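Local structure of beta-galactosidase (Marinomonas sp. ef1, 6Y2K) at residues F297-Y302 against T338-S343; E52-S57 against E126-H131; R161-E166 against C215-V220. The protein hydrolyses terminal beta-D-galactose residues of beta-galactosides and is a cold-active, thermally stable GH42 enzyme that assembles as a hexamer. All coordinates share one frame; numbering follows the deposited sequence. Where two conformers were deposited one is given.

Contact 1: residues F297-Y302 against T338-S343; sequences FHHDLY and TWEAFS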
loop_
_atom_site.group_PDB
_atom_site.type_symbol
_atom_site.label_atom_id
_atom_site.label_comp_id
_atom_site.label_asym_id
_atom_site.label_seq_id
_atom_site.Cartn_x
_atom_site.Cartn_y
_atom_site.Cartn_z
ATOM N N PHE A 297 9.101 -31.843 13.036
ATOM C CA PHE A 297 10.349 -32.021 12.297
ATOM C C PHE A 297 11.419 -32.683 13.165
ATOM O O PHE A 297 12.059 -33.646 12.748
ATOM C CB PHE A 297 10.869 -30.675 11.763
ATOM C CG PHE A 297 12.084 -30.808 10.882
ATOM C CD1 PHE A 297 11.947 -31.020 9.515
ATOM C CD2 PHE A 297 13.367 -30.752 11.419
ATOM C CE1 PHE A 297 13.056 -31.164 8.702
ATOM C CE2 PHE A 297 14.488 -30.891 10.602
ATOM C CZ PHE A 297 14.330 -31.090 9.245
ATOM N N HIS A 298 11.588 -32.163 14.374
ATOM C CA HIS A 298 12.598 -32.650 15.303
ATOM C C HIS A 298 12.227 -33.983 15.969
ATOM O O HIS A 298 13.103 -34.809 16.208
ATOM C CB HIS A 298 12.901 -31.571 16.336
ATOM C CG HIS A 298 13.529 -30.361 15.731
ATOM N ND1 HIS A 298 12.803 -29.244 15.382
ATOM C CD2 HIS A 298 14.804 -30.121 15.344
ATOM C CE1 HIS A 298 13.609 -28.356 14.826
ATOM N NE2 HIS A 298 14.827 -28.862 14.791
ATOM N N HIS A 299 10.947 -34.200 16.250
ATOM C CA HIS A 299 10.512 -35.500 16.773
ATOM C C HIS A 299 10.928 -36.617 15.792
ATOM O O HIS A 299 11.475 -37.635 16.202
ATOM C CB HIS A 299 9.002 -35.570 16.965
ATOM C CG HIS A 299 8.450 -34.593 17.953
ATOM N ND1 HIS A 299 9.077 -34.286 19.137
ATOM C CD2 HIS A 299 7.294 -33.890 17.949
ATOM C CE1 HIS A 299 8.339 -33.426 19.818
ATOM N NE2 HIS A 299 7.252 -33.162 19.114
ATOM N N ASP A 300 10.680 -36.403 14.500
ATOM C CA ASP A 300 11.041 -37.385 13.459
ATOM C C ASP A 300 12.559 -37.520 13.238
ATOM O O ASP A 300 13.073 -38.637 13.096
ATOM C CB ASP A 300 10.321 -37.063 12.134
ATOM C CG ASP A 300 8.796 -37.260 12.212
ATOM O OD1 ASP A 300 8.311 -38.043 13.080
ATOM O OD2 ASP A 300 8.080 -36.617 11.399
ATOM N N LEU A 301 13.271 -36.399 13.206
ATOM C CA LEU A 301 14.737 -36.418 13.100
ATOM C C LEU A 301 15.367 -37.193 14.271
ATOM O O LEU A 301 16.209 -38.074 14.067
ATOM C CB LEU A 301 15.284 -34.985 13.054
ATOM C CG LEU A 301 16.795 -34.743 13.141
ATOM C CD1 LEU A 301 17.525 -35.271 11.917
ATOM C CD2 LEU A 301 17.044 -33.252 13.311
ATOM N N TYR A 302 14.935 -36.880 15.485
ATOM C CA TYR A 302 15.536 -37.483 16.683
ATOM C C TYR A 302 15.051 -38.910 16.974
ATOM O O TYR A 302 15.803 -39.698 17.548
ATOM C CB TYR A 302 15.412 -36.546 17.896
ATOM C CG TYR A 302 16.218 -35.251 17.725
ATOM C CD1 TYR A 302 17.545 -35.285 17.291
ATOM C CD2 TYR A 302 15.656 -33.999 17.989
ATOM C CE1 TYR A 302 18.285 -34.118 17.108
ATOM C CE2 TYR A 302 16.401 -32.824 17.823
ATOM C CZ TYR A 302 17.717 -32.892 17.386
ATOM O OH TYR A 302 18.502 -31.760 17.212
ATOM N N THR A 338 2.459 -31.900 24.161
ATOM C CA THR A 338 2.667 -33.211 24.780
ATOM C C THR A 338 2.087 -34.323 23.910
ATOM O O THR A 338 2.802 -35.276 23.577
ATOM C CB THR A 338 2.089 -33.253 26.211
ATOM O OG1 THR A 338 2.621 -32.167 26.980
ATOM C CG2 THR A 338 2.434 -34.569 26.924
ATOM N N TRP A 339 0.807 -34.207 23.536
ATOM C CA TRP A 339 0.191 -35.181 22.616
ATOM C C TRP A 339 0.905 -35.232 21.282
ATOM O O TRP A 339 1.045 -36.301 20.699
ATOM C CB TRP A 339 -1.297 -34.910 22.391
ATOM C CG TRP A 339 -2.144 -35.527 23.438
ATOM C CD1 TRP A 339 -2.910 -34.886 24.356
ATOM C CD2 TRP A 339 -2.278 -36.923 23.699
ATOM N NE1 TRP A 339 -3.539 -35.801 25.172
ATOM C CE2 TRP A 339 -3.159 -37.062 24.793
ATOM C CE3 TRP A 339 -1.744 -38.073 23.112
ATOM C CZ2 TRP A 339 -3.519 -38.308 25.308
ATOM C CZ3 TRP A 339 -2.100 -39.321 23.633
ATOM C CH2 TRP A 339 -2.988 -39.424 24.711
ATOM N N GLU A 340 1.351 -34.071 20.805
ATOM C CA GLU A 340 2.140 -33.990 19.577
ATOM C C GLU A 340 3.327 -34.940 19.673
ATOM O O GLU A 340 3.499 -35.808 18.808
ATOM C CB GLU A 340 2.593 -32.534 19.340
ATOM C CG GLU A 340 3.522 -32.279 18.169
ATOM C CD GLU A 340 4.284 -30.975 18.364
ATOM O OE1 GLU A 340 5.381 -31.034 18.956
ATOM O OE2 GLU A 340 3.772 -29.902 17.965
ATOM N N ALA A 341 4.127 -34.798 20.730
ATOM C CA ALA A 341 5.304 -35.668 20.915
ATOM C C ALA A 341 4.915 -37.154 20.957
ATOM O O ALA A 341 5.561 -37.986 20.299
ATOM C CB ALA A 341 6.080 -35.280 22.159
ATOM N N PHE A 342 3.842 -37.478 21.681
ATOM C CA PHE A 342 3.341 -38.875 21.739
ATOM C C PHE A 342 2.941 -39.415 20.365
ATOM O O PHE A 342 3.228 -40.570 20.059
ATOM C CB PHE A 342 2.153 -39.013 22.694
ATOM C CG PHE A 342 2.485 -38.801 24.160
ATOM C CD1 PHE A 342 3.771 -39.002 24.674
ATOM C CD2 PHE A 342 1.478 -38.441 25.037
ATOM C CE1 PHE A 342 4.035 -38.801 26.023
ATOM C CE2 PHE A 342 1.732 -38.268 26.390
ATOM C CZ PHE A 342 3.012 -38.440 26.883
ATOM N N SER A 343 2.320 -38.580 19.529
ATOM C CA SER A 343 1.954 -38.991 18.156
ATOM C C SER A 343 3.158 -39.357 17.270
ATOM O O SER A 343 3.011 -40.151 16.335
ATOM C CB SER A 343 1.076 -37.933 17.466
ATOM O OG SER A 343 1.834 -36.825 16.981
#

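Contact 2: residues E52-S57 against E126-H131; sequences EWLDES and ERYGHH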
loop_
_atom_site.group_PDB
_atom_site.type_symbol
_atom_site.label_atom_id
_atom_site.label_comp_id
_atom_site.label_asym_id
_atom_site.label_seq_id
_atom_site.Cartn_x
_atom_site.Cartn_y
_atom_site.Cartn_z
ATOM N N GLU A 52 25.894 -36.079 50.150
ATOM C CA GLU A 52 24.744 -36.278 51.050
ATOM C C GLU A 52 23.423 -35.752 50.465
ATOM O O GLU A 52 22.396 -36.435 50.547
ATOM C CB GLU A 52 25.024 -35.635 52.410
ATOM C CG GLU A 52 23.936 -35.818 53.467
ATOM C CD GLU A 52 24.234 -35.000 54.712
ATOM O OE1 GLU A 52 23.612 -33.921 54.875
ATOM O OE2 GLU A 52 25.110 -35.415 55.508
ATOM N N TRP A 53 23.454 -34.551 49.883
ATOM C CA TRP A 53 22.256 -33.937 49.280
ATOM C C TRP A 53 21.627 -34.844 48.218
ATOM O O TRP A 53 20.408 -35.024 48.182
ATOM C CB TRP A 53 22.575 -32.544 48.681
ATOM C CG TRP A 53 23.455 -32.588 47.465
ATOM C CD1 TRP A 53 24.812 -32.707 47.436
ATOM C CD2 TRP A 53 23.027 -32.557 46.097
ATOM N NE1 TRP A 53 25.260 -32.749 46.134
ATOM C CE2 TRP A 53 24.184 -32.658 45.292
ATOM C CE3 TRP A 53 21.777 -32.461 45.473
ATOM C CZ2 TRP A 53 24.128 -32.657 43.895
ATOM C CZ3 TRP A 53 21.721 -32.464 44.083
ATOM C CH2 TRP A 53 22.892 -32.556 43.310
ATOM N N LEU A 54 22.469 -35.430 47.375
ATOM C CA LEU A 54 22.013 -36.244 46.258
ATOM C C LEU A 54 21.606 -37.637 46.736
ATOM O O LEU A 54 20.607 -38.183 46.266
ATOM C CB LEU A 54 23.102 -36.322 45.193
ATOM C CG LEU A 54 22.795 -37.046 43.878
ATOM C CD1 LEU A 54 21.509 -36.534 43.240
ATOM C CD2 LEU A 54 23.975 -36.880 42.930
ATOM N N ASP A 55 22.370 -38.200 47.676
ATOM C CA ASP A 55 21.999 -39.460 48.348
ATOM C C ASP A 55 20.573 -39.388 48.890
ATOM O O ASP A 55 19.776 -40.305 48.672
ATOM C CB ASP A 55 22.941 -39.778 49.524
ATOM C CG ASP A 55 24.391 -40.003 49.104
ATOM O OD1 ASP A 55 24.658 -40.424 47.946
ATOM O OD2 ASP A 55 25.279 -39.757 49.965
ATOM N N GLU A 56 20.264 -38.293 49.584
ATOM C CA GLU A 56 18.950 -38.095 50.189
ATOM C C GLU A 56 17.851 -37.815 49.174
ATOM O O GLU A 56 16.743 -38.336 49.309
ATOM C CB GLU A 56 18.992 -36.978 51.228
ATOM C CG GLU A 56 19.819 -37.358 52.448
ATOM C CD GLU A 56 20.062 -36.213 53.414
ATOM O OE1 GLU A 56 19.575 -35.075 53.192
ATOM O OE2 GLU A 56 20.766 -36.464 54.411
ATOM N N SER A 57 18.156 -36.985 48.177
ATOM C CA SER A 57 17.184 -36.646 47.132
ATOM C C SER A 57 16.749 -37.875 46.338
ATOM O O SER A 57 15.559 -38.069 46.113
ATOM C CB SER A 57 17.738 -35.566 46.182
ATOM O OG SER A 57 16.836 -35.310 45.119
ATOM N N GLU A 126 30.304 -44.788 39.894
ATOM C CA GLU A 126 30.620 -45.773 40.925
ATOM C C GLU A 126 29.653 -45.635 42.106
ATOM O O GLU A 126 29.146 -46.637 42.603
ATOM C CB GLU A 126 32.104 -45.699 41.334
ATOM C CG GLU A 126 32.998 -46.306 40.254
ATOM C CD GLU A 126 34.489 -46.102 40.466
ATOM O OE1 GLU A 126 34.897 -45.146 41.158
ATOM O OE2 GLU A 126 35.264 -46.906 39.906
ATOM N N ARG A 127 29.360 -44.404 42.521
ATOM C CA ARG A 127 28.448 -44.185 43.647
ATOM C C ARG A 127 26.982 -44.530 43.332
ATOM O O ARG A 127 26.292 -45.124 44.181
ATOM C CB ARG A 127 28.530 -42.741 44.158
ATOM C CG ARG A 127 27.781 -42.515 45.470
ATOM C CD ARG A 127 28.144 -41.203 46.154
ATOM N NE ARG A 127 27.613 -41.138 47.521
ATOM C CZ ARG A 127 28.176 -41.698 48.601
ATOM N NH1 ARG A 127 29.311 -42.383 48.516
ATOM N NH2 ARG A 127 27.590 -41.582 49.789
ATOM N N TYR A 128 26.503 -44.150 42.142
ATOM C CA TYR A 128 25.063 -44.194 41.834
ATOM C C TYR A 128 24.652 -45.119 40.706
ATOM O O TYR A 128 23.447 -45.273 40.460
ATOM C CB TYR A 128 24.554 -42.783 41.506
ATOM C CG TYR A 128 24.728 -41.794 42.627
ATOM C CD1 TYR A 128 23.978 -41.890 43.793
ATOM C CD2 TYR A 128 25.650 -40.768 42.526
ATOM C CE1 TYR A 128 24.140 -40.976 44.821
ATOM C CE2 TYR A 128 25.821 -39.859 43.543
ATOM C CZ TYR A 128 25.068 -39.964 44.686
ATOM O OH TYR A 128 25.263 -39.033 45.667
ATOM N N GLY A 129 25.618 -45.738 40.027
ATOM C CA GLY A 129 25.334 -46.586 38.869
ATOM C C GLY A 129 24.417 -47.773 39.124
ATOM O O GLY A 129 23.786 -48.271 38.184
ATOM N N HIS A 130 24.346 -48.231 40.380
ATOM C CA HIS A 130 23.426 -49.320 40.778
ATOM C C HIS A 130 22.357 -48.902 41.789
ATOM O O HIS A 130 21.692 -49.747 42.382
ATOM C CB HIS A 130 24.235 -50.515 41.300
ATOM C CG HIS A 130 25.163 -51.090 40.279
ATOM N ND1 HIS A 130 26.457 -51.458 40.570
ATOM C CD2 HIS A 130 24.993 -51.335 38.960
ATOM C CE1 HIS A 130 27.040 -51.918 39.478
ATOM N NE2 HIS A 130 26.174 -51.851 38.484
ATOM N N HIS A 131 22.157 -47.598 41.953
ATOM C CA HIS A 131 21.130 -47.086 42.843
ATOM C C HIS A 131 19.762 -47.440 42.235
ATOM O O HIS A 131 19.570 -47.244 41.029
ATOM C CB HIS A 131 21.292 -45.575 43.005
ATOM C CG HIS A 131 20.509 -45.000 44.139
ATOM N ND1 HIS A 131 19.137 -44.925 44.128
ATOM C CD2 HIS A 131 20.905 -44.458 45.315
ATOM C CE1 HIS A 131 18.720 -44.378 45.255
ATOM N NE2 HIS A 131 19.774 -44.084 45.991
HETATM O O HOH W 1 20.927 -42.840 48.279
#

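Contact 3: residues R161-E166 against C215-V220; sequences RLWLAE and CSDQVV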
loop_
_atom_site.group_PDB
_atom_site.type_symbol
_atom_site.label_atom_id
_atom_site.label_comp_id
_atom_site.label_asym_id
_atom_site.label_seq_id
_atom_site.Cartn_x
_atom_site.Cartn_y
_atom_site.Cartn_z
ATOM N N ARG A 161 45.088 -31.023 13.505
ATOM C CA ARG A 161 46.270 -31.532 12.797
ATOM C C ARG A 161 46.437 -33.053 12.945
ATOM O O ARG A 161 46.828 -33.726 11.986
ATOM C CB ARG A 161 47.529 -30.790 13.242
ATOM C CG ARG A 161 47.513 -29.325 12.851
ATOM C CD ARG A 161 48.568 -28.549 13.602
ATOM N NE ARG A 161 48.747 -27.218 13.032
ATOM C CZ ARG A 161 49.515 -26.270 13.557
ATOM N NH1 ARG A 161 50.203 -26.493 14.680
ATOM N NH2 ARG A 161 49.604 -25.084 12.955
ATOM N N LEU A 162 46.128 -33.589 14.130
ATOM C CA LEU A 162 46.145 -35.047 14.348
ATOM C C LEU A 162 45.049 -35.750 13.550
ATOM O O LEU A 162 45.294 -36.793 12.938
ATOM C CB LEU A 162 46.004 -35.398 15.834
ATOM C CG LEU A 162 47.181 -35.067 16.760
ATOM C CD1 LEU A 162 46.797 -35.388 18.205
ATOM C CD2 LEU A 162 48.454 -35.819 16.366
ATOM N N TRP A 163 43.847 -35.171 13.567
ATOM C CA TRP A 163 42.695 -35.693 12.824
ATOM C C TRP A 163 42.958 -35.737 11.314
ATOM O O TRP A 163 42.610 -36.715 10.651
ATOM C CB TRP A 163 41.454 -34.845 13.149
ATOM C CG TRP A 163 40.130 -35.327 12.609
ATOM C CD1 TRP A 163 39.186 -36.069 13.273
ATOM C CD2 TRP A 163 39.588 -35.056 11.318
ATOM N NE1 TRP A 163 38.096 -36.286 12.461
ATOM C CE2 TRP A 163 38.316 -35.672 11.257
ATOM C CE3 TRP A 163 40.055 -34.353 10.199
ATOM C CZ2 TRP A 163 37.507 -35.602 10.123
ATOM C CZ3 TRP A 163 39.247 -34.284 9.070
ATOM C CH2 TRP A 163 37.987 -34.907 9.042
ATOM N N LEU A 164 43.590 -34.692 10.781
ATOM C CA LEU A 164 43.941 -34.638 9.355
ATOM C C LEU A 164 44.980 -35.698 8.948
ATOM O O LEU A 164 44.863 -36.301 7.870
ATOM C CB LEU A 164 44.453 -33.245 8.971
ATOM C CG LEU A 164 43.443 -32.091 8.983
ATOM C CD1 LEU A 164 44.181 -30.773 8.833
ATOM C CD2 LEU A 164 42.408 -32.261 7.875
ATOM N N ALA A 165 45.989 -35.913 9.797
ATOM C CA ALA A 165 46.989 -36.965 9.559
ATOM C C ALA A 165 46.339 -38.345 9.522
ATOM O O ALA A 165 46.649 -39.154 8.639
ATOM C CB ALA A 165 48.105 -36.915 10.600
ATOM N N GLU A 166 45.419 -38.590 10.453
ATOM C CA GLU A 166 44.659 -39.844 10.496
ATOM C C GLU A 166 43.798 -40.053 9.241
ATOM O O GLU A 166 43.747 -41.154 8.706
ATOM C CB GLU A 166 43.798 -39.881 11.769
ATOM C CG GLU A 166 42.994 -41.152 12.014
ATOM C CD GLU A 166 43.841 -42.413 12.087
ATOM O OE1 GLU A 166 44.973 -42.351 12.623
ATOM O OE2 GLU A 166 43.365 -43.472 11.606
ATOM N N CYS A 215 35.708 -31.108 14.533
ATOM C CA CYS A 215 35.039 -30.580 15.722
ATOM C C CYS A 215 33.841 -31.447 16.141
ATOM O O CYS A 215 33.650 -31.716 17.335
ATOM C CB CYS A 215 34.618 -29.119 15.523
ATOM S SG CYS A 215 36.014 -27.963 15.458
ATOM N N SER A 216 33.062 -31.900 15.163
ATOM C CA SER A 216 31.959 -32.812 15.435
ATOM C C SER A 216 32.485 -34.115 16.055
ATOM O O SER A 216 31.938 -34.597 17.041
ATOM C CB SER A 216 31.175 -33.112 14.160
ATOM O OG SER A 216 30.099 -33.989 14.430
ATOM N N ASP A 217 33.544 -34.668 15.475
ATOM C CA ASP A 217 34.195 -35.863 16.036
ATOM C C ASP A 217 34.699 -35.687 17.478
ATOM O O ASP A 217 34.705 -36.655 18.233
ATOM C CB ASP A 217 35.333 -36.346 15.129
ATOM C CG ASP A 217 34.842 -37.193 13.964
ATOM O OD1 ASP A 217 33.655 -37.577 13.917
ATOM O OD2 ASP A 217 35.673 -37.489 13.090
ATOM N N GLN A 218 35.108 -34.477 17.856
ATOM C CA GLN A 218 35.502 -34.199 19.243
ATOM C C GLN A 218 34.296 -34.286 20.193
ATOM O O GLN A 218 34.445 -34.717 21.348
ATOM C CB GLN A 218 36.197 -32.831 19.384
ATOM C CG GLN A 218 37.392 -32.559 18.457
ATOM C CD GLN A 218 38.355 -33.736 18.297
ATOM O OE1 GLN A 218 38.915 -34.249 19.279
ATOM N NE2 GLN A 218 38.556 -34.164 17.071
ATOM N N VAL A 219 33.109 -33.895 19.714
ATOM C CA VAL A 219 31.873 -34.093 20.486
ATOM C C VAL A 219 31.605 -35.595 20.661
ATOM O O VAL A 219 31.312 -36.039 21.759
ATOM C CB VAL A 219 30.640 -33.386 19.859
ATOM C CG1 VAL A 219 29.394 -33.606 20.720
ATOM C CG2 VAL A 219 30.905 -31.887 19.693
ATOM N N VAL A 220 31.739 -36.356 19.575
ATOM C CA VAL A 220 31.587 -37.821 19.611
ATOM C C VAL A 220 32.524 -38.429 20.657
ATOM O O VAL A 220 32.068 -39.203 21.508
ATOM C CB VAL A 220 31.828 -38.468 18.219
ATOM C CG1 VAL A 220 31.777 -39.996 18.288
ATOM C CG2 VAL A 220 30.803 -37.951 17.211
#

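Contact 1: residues F297-Y302 against T338-S343
The imidazole of His299 overlaps the backbone of Ala341, whose CA sits over one ring face in a CH-pi contact, 3.9 Å from the centroid of the His299 ring and displaced toward its rim. The methyl group of Ala341 extends this touch, its CB lying 3.7 Å from CE1 of His299. With only a methyl group at Ala341, the imidazole can come down almost onto the neighbouring backbone; the CA atoms of His299 and Ala341 are 6.7 Å apart. The edge of the ring is used for a polar bond. NE2 of His299 donates to OE1 of Glu340 at 2.8 Å, with an N-H...O angle of 149° that leaves the bond somewhat bent. OE1 is met on its anti side, a little out of the carboxylate plane, and ring and carboxylate are turned 59° against each other. Glu340 gets there because its CG stands anti to the backbone N (chi1 175°) and the chain beyond is extended, which brings OE1 to the histidine although the CB does not point at it. Both groups have second partners: ND1 of His299 bonds NE1 of Trp264, and OE2 of Glu340 bonds the hydroxyl of Tyr624. Each ring nitrogen of this buried histidine is therefore satisfied, which probably fixes the rotation of the ring. Since His299 and Ala341 also pack on Ile312 of strand 310-315, the arrangement is that of two successive outer helices of a TIM barrel, 294-305 and 333-343, meeting over the strand that joins them.

Contact 2: residues E52-S57 against E126-H131
Asp55 and Arg127 form a side-on salt bridge, two guanidinium nitrogens each taking one carboxylate oxygen. NH2 of Arg127 reaches OD2 of Asp55 at 2.9 Å in a nearly straight bond, while NE of Arg127 meets the syn lone pair of Asp55 OD1 at 3.1 Å. The arginine has its CG anti to the backbone N (chi1 -170°) and stays extended as far as NE; the two planes are 40° apart. On the acid side, Asp55 CG stands anti to its carbonyl carbon (chi1 -63°), which puts the carboxylate at the tyrosine and arginine. OD1 of Asp55 accepts a second bond, from OH of Tyr128 at 2.7 Å, which arrives from above the carboxylate plane. These bonds tie the start of helix 52-63 to the end of helix 111-128, outer helices that follow one another round the TIM barrel. Replacing Asp55 by an alanine is likely to leave the Arg127 charge without its mate and the Tyr128 hydroxyl without its acceptor. Beside the polar group, CD2 of Leu54 packs 3.6 Å from CE2 of Tyr128, approaching the ring obliquely; CG of the preceding Arg127 lies over one face of that ring. One water bridges O of Asp55 and NE2 of His131, 2.8 Å from each.

Contact 3: residues R161-E166 against C215-V220
NE1 of Trp163 donates to OD2 of Asp217 at 2.8 Å, and the bond is almost straight, with an N-H...O angle of 171°. It links helix 154-168 to the long helix 205-233; both belong to the excursion between the fourth and fifth strands of the TIM barrel, 134-138 and 238-244. The geometry is favourable on both sides. OD2 lies close to the plane of the indole, at its edge, and offers its anti lone pair, the one pointing away from OD1. The carboxylate is not coplanar with the ring, the two planes standing 52° apart, and the side chains cross at about a right angle. Trp163 has its CG anti to the backbone N (chi1 -173°), a conformation that sends the indole toward helix 205-233. The ring thus bridges the two segments, whose nearest CA atoms, those of Trp163 and Asp217, are 9.1 Å apart. The acid is shared: OD1 of Asp217 makes a salt bridge with Lys254, so each oxygen has its own partner, and the lysine probably helps to keep the carboxylate charged and turned as it is. Earlier in helix 205-233, one to two turns before Asp217, the indole also rests on Asp210, Arg213 and Cys214. Gln218 adds a looser touch beside the hydrogen bond. Its amide is held by others, OE1 by Arg114 and NE2 by the backbone O of Cys214, and that same NE2 approaches the indole obliquely, 4.3 Å from CD1 of Trp163.

The three contacts occur at separate places around one TIM barrel, and none touches another. Contact 1 and contact 3 come closest, with nearest atoms about 12 Å apart although their centres are 32 Å apart; contacts 2 and 3 are about 19 Å apart and contacts 1 and 2 about 23 Å apart at their nearest atoms. Along the chain they follow in the order 2, 3, 1. In GH42 enzymes the catalytic acid/base and nucleophile are expected at the C-terminal ends of the fourth and seventh barrel strands; contact 1 packs its helices on the outside of the seventh, 310-315, and contact 3 lies in the chain between the fourth and fifth.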